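PDB 2ZB9: putative transcriptional regulator from Streptomyces coelicolor, which probably acts as a TetR-family transcription factor, binding regulatory DNA through a helix-turn-helix motif to control gene expression. Local coordinates for residues A84-G89 / L95-R100; A142-R147 / V165-L170. All blocks are in the same frame, centred on the assembly; numbering follows the deposited sequence.

Contact 1: A84-G89 / L95-R100; sequences AFPDTG and LLAQLR
The side-chain amide of Gln98 is gripped at both ends while it lies over the Phe85 ring: its OE1 accepts a hydrogen bond from Trp171 NE1, and its NE2 donates one to Leu83 O, just before the loop 84-89. These two bonds fix the amide's turn, and its plane lies 12° from that of the ring. Gln98 CG leads the way across, 3.5 Å from Phe85 CE2, and makes a CH-pi contact over one face, 16° off the ring normal and shifted toward the rim. Behind it, Gln98 CD follows at 3.7 Å from Phe85 CZ. The glutamine gets there with CG anti to its own backbone N (chi1 -161°) and a bend at chi2 that swings the amide along the ring. Leu95 meets the same ring at its edge, with CD1 4.4 Å from Phe85 CE2. Next along the loop, Pro86 lies across the base of the glutamine, its CD 4.2 Å from Gln98 CB, and its CG comes equally near Ala97 CB. With an alanine here in place of Phe85, Gln98 CG and the amide would probably be stripped of the ring they lie on, opening a gap between the loop and the helix. The contact is thus an apolar seam carrying one well-satisfied buried amide, a loop packed on a helix in the all-helical TetR-type C-terminal domain. It lays the linker that leaves helix 67-83 back along helix 91-108, with Phe85 reaching on to helix 126-153 and meeting the steeply inclined indole of Trp171 on helix 163-179.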
loop_
_atom_site.group_PDB
_atom_site.type_symbol
_atom_site.label_atom_id
_atom_site.label_comp_id
_atom_site.label_asym_id
_atom_site.label_seq_id
_atom_site.Cartn_x
_atom_site.Cartn_y
_atom_site.Cartn_z
ATOM N N ALA A 84 8.050 -9.856 -15.426
ATOM C CA ALA A 84 8.399 -9.056 -16.599
ATOM C C ALA A 84 7.139 -8.688 -17.388
ATOM O O ALA A 84 6.156 -9.436 -17.389
ATOM C CB ALA A 84 9.375 -9.831 -17.498
ATOM N N PHE A 85 7.183 -7.550 -18.077
ATOM C CA PHE A 85 6.035 -7.080 -18.848
ATOM C C PHE A 85 5.962 -7.552 -20.288
ATOM O O PHE A 85 6.882 -7.333 -21.075
ATOM C CB PHE A 85 5.970 -5.544 -18.861
ATOM C CG PHE A 85 5.474 -4.945 -17.580
ATOM C CD1 PHE A 85 6.335 -4.758 -16.502
ATOM C CD2 PHE A 85 4.127 -4.621 -17.431
ATOM C CE1 PHE A 85 5.862 -4.262 -15.289
ATOM C CE2 PHE A 85 3.650 -4.128 -16.227
ATOM C CZ PHE A 85 4.524 -3.948 -15.149
ATOM N N PRO A 86 4.859 -8.216 -20.652
ATOM C CA PRO A 86 4.744 -8.670 -22.036
ATOM C C PRO A 86 4.605 -7.378 -22.832
ATOM O O PRO A 86 4.043 -6.407 -22.331
ATOM C CB PRO A 86 3.437 -9.463 -22.036
ATOM C CG PRO A 86 3.295 -9.915 -20.617
ATOM C CD PRO A 86 3.728 -8.698 -19.842
ATOM N N ASP A 87 5.116 -7.350 -24.053
ATOM C CA ASP A 87 5.007 -6.148 -24.867
ATOM C C ASP A 87 4.588 -6.609 -26.257
ATOM O O ASP A 87 5.374 -6.585 -27.198
ATOM C CB ASP A 87 6.351 -5.415 -24.905
ATOM C CG ASP A 87 6.212 -3.959 -25.318
ATOM O OD1 ASP A 87 7.243 -3.254 -25.380
ATOM O OD2 ASP A 87 5.076 -3.514 -25.577
ATOM N N THR A 88 3.330 -7.027 -26.359
ATOM C CA THR A 88 2.758 -7.547 -27.594
ATOM C C THR A 88 2.020 -6.524 -28.451
ATOM O O THR A 88 1.625 -6.828 -29.575
ATOM C CB THR A 88 1.765 -8.674 -27.279
ATOM O OG1 THR A 88 0.589 -8.113 -26.680
ATOM C CG2 THR A 88 2.381 -9.663 -26.301
ATOM N N GLY A 89 1.820 -5.322 -27.923
ATOM C CA GLY A 89 1.108 -4.305 -28.674
ATOM C C GLY A 89 -0.344 -4.184 -28.238
ATOM O O GLY A 89 -1.121 -3.458 -28.851
ATOM N N LEU A 95 -1.282 -5.980 -19.647
ATOM C CA LEU A 95 -1.493 -5.526 -18.276
ATOM C C LEU A 95 -2.197 -6.620 -17.458
ATOM O O LEU A 95 -1.829 -6.880 -16.308
ATOM C CB LEU A 95 -2.325 -4.237 -18.287
ATOM C CG LEU A 95 -1.839 -2.978 -17.549
ATOM C CD1 LEU A 95 -0.327 -2.816 -17.641
ATOM C CD2 LEU A 95 -2.537 -1.765 -18.158
ATOM N N LEU A 96 -3.198 -7.269 -18.050
ATOM C CA LEU A 96 -3.919 -8.340 -17.356
ATOM C C LEU A 96 -2.970 -9.499 -17.086
ATOM O O LEU A 96 -2.963 -10.069 -15.999
ATOM C CB LEU A 96 -5.099 -8.860 -18.191
ATOM C CG LEU A 96 -6.555 -8.393 -18.034
ATOM C CD1 LEU A 96 -6.769 -7.628 -16.730
ATOM C CD2 LEU A 96 -6.926 -7.541 -19.224
ATOM N N ALA A 97 -2.162 -9.847 -18.078
ATOM C CA ALA A 97 -1.215 -10.950 -17.918
ATOM C C ALA A 97 -0.191 -10.669 -16.825
ATOM O O ALA A 97 0.124 -11.549 -16.030
ATOM C CB ALA A 97 -0.501 -11.230 -19.238
ATOM N N GLN A 98 0.323 -9.445 -16.774
ATOM C CA GLN A 98 1.323 -9.099 -15.763
ATOM C C GLN A 98 0.707 -9.004 -14.366
ATOM O O GLN A 98 1.285 -9.499 -13.405
ATOM C CB GLN A 98 2.015 -7.780 -16.133
ATOM C CG GLN A 98 3.354 -7.517 -15.439
ATOM C CD GLN A 98 3.215 -7.183 -13.969
ATOM O OE1 GLN A 98 2.177 -6.695 -13.530
ATOM N NE2 GLN A 98 4.276 -7.419 -13.202
ATOM N N LEU A 99 -0.460 -8.375 -14.250
ATOM C CA LEU A 99 -1.118 -8.249 -12.948
ATOM C C LEU A 99 -1.494 -9.626 -12.392
ATOM O O LEU A 99 -1.491 -9.829 -11.177
ATOM C CB LEU A 99 -2.392 -7.391 -13.034
ATOM C CG LEU A 99 -2.430 -5.890 -12.705
ATOM C CD1 LEU A 99 -1.514 -5.584 -11.520
ATOM C CD2 LEU A 99 -2.023 -5.084 -13.910
ATOM N N ARG A 100 -1.827 -10.567 -13.274
ATOM C CA ARG A 100 -2.186 -11.915 -12.820
ATOM C C ARG A 100 -0.964 -12.678 -12.319
ATOM O O ARG A 100 -1.038 -13.393 -11.321
ATOM C CB ARG A 100 -2.888 -12.694 -13.934
ATOM C CG ARG A 100 -4.366 -12.325 -14.051
ATOM C CD ARG A 100 -5.002 -12.790 -15.354
ATOM N NE ARG A 100 -6.381 -12.312 -15.416
ATOM C CZ ARG A 100 -7.104 -12.196 -16.526
ATOM N NH1 ARG A 100 -6.596 -12.529 -17.706
ATOM N NH2 ARG A 100 -8.344 -11.729 -16.451
#

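Contact 2: A142-R147 / V165-L170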
loop_
_atom_site.group_PDB
_atom_site.type_symbol
_atom_site.label_atom_id
_atom_site.label_comp_id
_atom_site.label_asym_id
_atom_site.label_seq_id
_atom_site.Cartn_x
_atom_site.Cartn_y
_atom_site.Cartn_z
ATOM N N ALA A 142 9.711 1.643 -12.539
ATOM C CA ALA A 142 10.274 2.055 -13.819
ATOM C C ALA A 142 9.887 1.060 -14.900
ATOM O O ALA A 142 9.594 1.443 -16.027
ATOM C CB ALA A 142 11.802 2.164 -13.718
ATOM N N LEU A 143 9.884 -0.221 -14.545
ATOM C CA LEU A 143 9.530 -1.292 -15.475
ATOM C C LEU A 143 8.063 -1.125 -15.890
ATOM O O LEU A 143 7.719 -1.225 -17.063
ATOM C CB LEU A 143 9.743 -2.652 -14.793
ATOM C CG LEU A 143 10.807 -3.661 -15.260
ATOM C CD1 LEU A 143 11.885 -3.012 -16.131
ATOM C CD2 LEU A 143 11.418 -4.318 -14.022
ATOM N N ALA A 144 7.201 -0.855 -14.920
ATOM C CA ALA A 144 5.786 -0.662 -15.209
ATOM C C ALA A 144 5.537 0.641 -15.989
ATOM O O ALA A 144 4.825 0.652 -17.000
ATOM C CB ALA A 144 4.995 -0.661 -13.907
ATOM N N ALA A 145 6.124 1.740 -15.526
ATOM C CA ALA A 145 5.938 3.026 -16.193
ATOM C C ALA A 145 6.421 2.945 -17.638
ATOM O O ALA A 145 5.843 3.558 -18.535
ATOM C CB ALA A 145 6.692 4.116 -15.443
ATOM N N GLU A 146 7.477 2.171 -17.857
ATOM C CA GLU A 146 8.036 1.999 -19.191
ATOM C C GLU A 146 7.039 1.312 -20.121
ATOM O O GLU A 146 6.836 1.741 -21.257
ATOM C CB GLU A 146 9.318 1.183 -19.096
ATOM C CG GLU A 146 10.170 1.172 -20.335
ATOM C CD GLU A 146 11.622 0.923 -19.984
ATOM O OE1 GLU A 146 12.281 1.865 -19.473
ATOM O OE2 GLU A 146 12.094 -0.216 -20.195
ATOM N N ARG A 147 6.421 0.241 -19.644
ATOM C CA ARG A 147 5.439 -0.470 -20.452
ATOM C C ARG A 147 4.279 0.478 -20.760
ATOM O O ARG A 147 3.801 0.544 -21.891
ATOM C CB ARG A 147 4.910 -1.698 -19.704
ATOM C CG ARG A 147 3.802 -2.429 -20.454
ATOM C CD ARG A 147 4.309 -2.953 -21.798
ATOM N NE ARG A 147 3.250 -3.527 -22.622
ATOM C CZ ARG A 147 2.510 -2.837 -23.486
ATOM N NH1 ARG A 147 2.708 -1.536 -23.649
ATOM N NH2 ARG A 147 1.575 -3.451 -24.199
ATOM N N VAL A 165 0.995 7.724 -12.020
ATOM C CA VAL A 165 -0.244 7.665 -11.253
ATOM C C VAL A 165 -0.892 6.303 -11.492
ATOM O O VAL A 165 -1.398 5.676 -10.566
ATOM C CB VAL A 165 -1.246 8.779 -11.677
ATOM C CG1 VAL A 165 -2.560 8.641 -10.873
ATOM C CG2 VAL A 165 -0.628 10.160 -11.455
ATOM N N LEU A 166 -0.877 5.848 -12.742
ATOM C CA LEU A 166 -1.477 4.557 -13.087
ATOM C C LEU A 166 -0.848 3.441 -12.264
ATOM O O LEU A 166 -1.536 2.543 -11.788
ATOM C CB LEU A 166 -1.291 4.252 -14.573
ATOM C CG LEU A 166 -1.886 5.247 -15.572
ATOM C CD1 LEU A 166 -1.606 4.758 -16.991
ATOM C CD2 LEU A 166 -3.396 5.380 -15.346
ATOM N N VAL A 167 0.469 3.499 -12.105
ATOM C CA VAL A 167 1.168 2.493 -11.323
ATOM C C VAL A 167 0.506 2.303 -9.957
ATOM O O VAL A 167 0.304 1.177 -9.505
ATOM C CB VAL A 167 2.650 2.883 -11.116
ATOM C CG1 VAL A 167 3.319 1.886 -10.180
ATOM C CG2 VAL A 167 3.375 2.925 -12.460
ATOM N N ASP A 168 0.164 3.405 -9.297
ATOM C CA ASP A 168 -0.470 3.329 -7.985
ATOM C C ASP A 168 -1.915 2.862 -8.048
ATOM O O ASP A 168 -2.442 2.344 -7.067
ATOM C CB ASP A 168 -0.405 4.690 -7.297
ATOM C CG ASP A 168 1.015 5.094 -6.966
ATOM O OD1 ASP A 168 1.627 4.438 -6.087
ATOM O OD2 ASP A 168 1.516 6.052 -7.591
ATOM N N GLN A 169 -2.559 3.049 -9.194
ATOM C CA GLN A 169 -3.947 2.628 -9.330
ATOM C C GLN A 169 -4.093 1.184 -9.780
ATOM O O GLN A 169 -5.207 0.666 -9.883
ATOM C CB GLN A 169 -4.696 3.579 -10.265
ATOM C CG GLN A 169 -4.877 4.960 -9.640
ATOM C CD GLN A 169 -5.706 5.889 -10.495
ATOM O OE1 GLN A 169 -5.268 6.330 -11.551
ATOM N NE2 GLN A 169 -6.913 6.188 -10.043
ATOM N N LEU A 170 -2.964 0.536 -10.049
ATOM C CA LEU A 170 -2.963 -0.871 -10.431
ATOM C C LEU A 170 -2.271 -1.655 -9.319
ATOM O O LEU A 170 -2.920 -2.179 -8.424
ATOM C CB LEU A 170 -2.211 -1.103 -11.747
ATOM C CG LEU A 170 -2.884 -0.871 -13.100
ATOM C CD1 LEU A 170 -4.359 -1.243 -13.022
ATOM C CD2 LEU A 170 -2.719 0.561 -13.512
#
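Val167 turns its CB toward Ala144, meeting the helix there and at the backbone N of Ala145, and the arrangement is plain helix-to-helix packing inside the all-helical TetR-type C-terminal domain, between helices 126-153 and 163-179. The valine does the reaching and the alanines supply a shallow surface. Ala144 turns its CB toward the valine in return. The branch that touches is CG2, which meets the Ala144 methyl and, beside it, Ala145 N at 4.3 Å from Val167 CG2; the CB of Ala145 itself lies off to the flank. CG2 is set beside the valine's backbone N and anti to its carbonyl carbon because CG1 takes the position anti to N (chi1 174°). CG1 stands further back, 4.8 Å from Ala144 CB. With only alanine methyls on the side facing Val167, the backbones can approach to 6.8 Å between Ala144 CA and Val167 CA. The overlap is nevertheless slight, 81 Å² in all; every residue that touches is buried. The surroundings complete the packing: Ala144 also rests on Trp171 and Ala145 on Val163 and Gln164, while Val167 lies against Arg141. One residue on, the chain faces its dimer partner. Asp168 bonds to Arg141 of its own chain through OD1 and to Arg177 of the second subunit through OD2, and Gln169 pairs with Asn196 of that subunit, so this helix is shared between the domain core and the subunit interface. The side-chain contact is apolar, the approach to Ala145 N is made without a hydrogen bond, and Val167 CG2 sits 4.2 Å from Ala144 CB.

Overall arrangement
Following the chain from the N terminus, past the predicted DNA-binding motif and helix 67-83, contact 1 comes first: it closes a short loop by folding residues 84-89 back onto helix 91-108. Only after helix 110-122 does contact 2 open, closing the longer connection from helix 126-153 to helix 163-179. The two are in series, neither nested nor crossed, yet they meet in space with centres 12 Å apart. Phe85 CZ packs 3.5 Å from Ala144 CA, and Arg147 NE probably hydrogen-bonds to Pro86 O. Helix 126-153 touches both the linker, through Phe85 and Pro86, and helix 163-179, which also contacts the second subunit, tying both into one C-terminal domain.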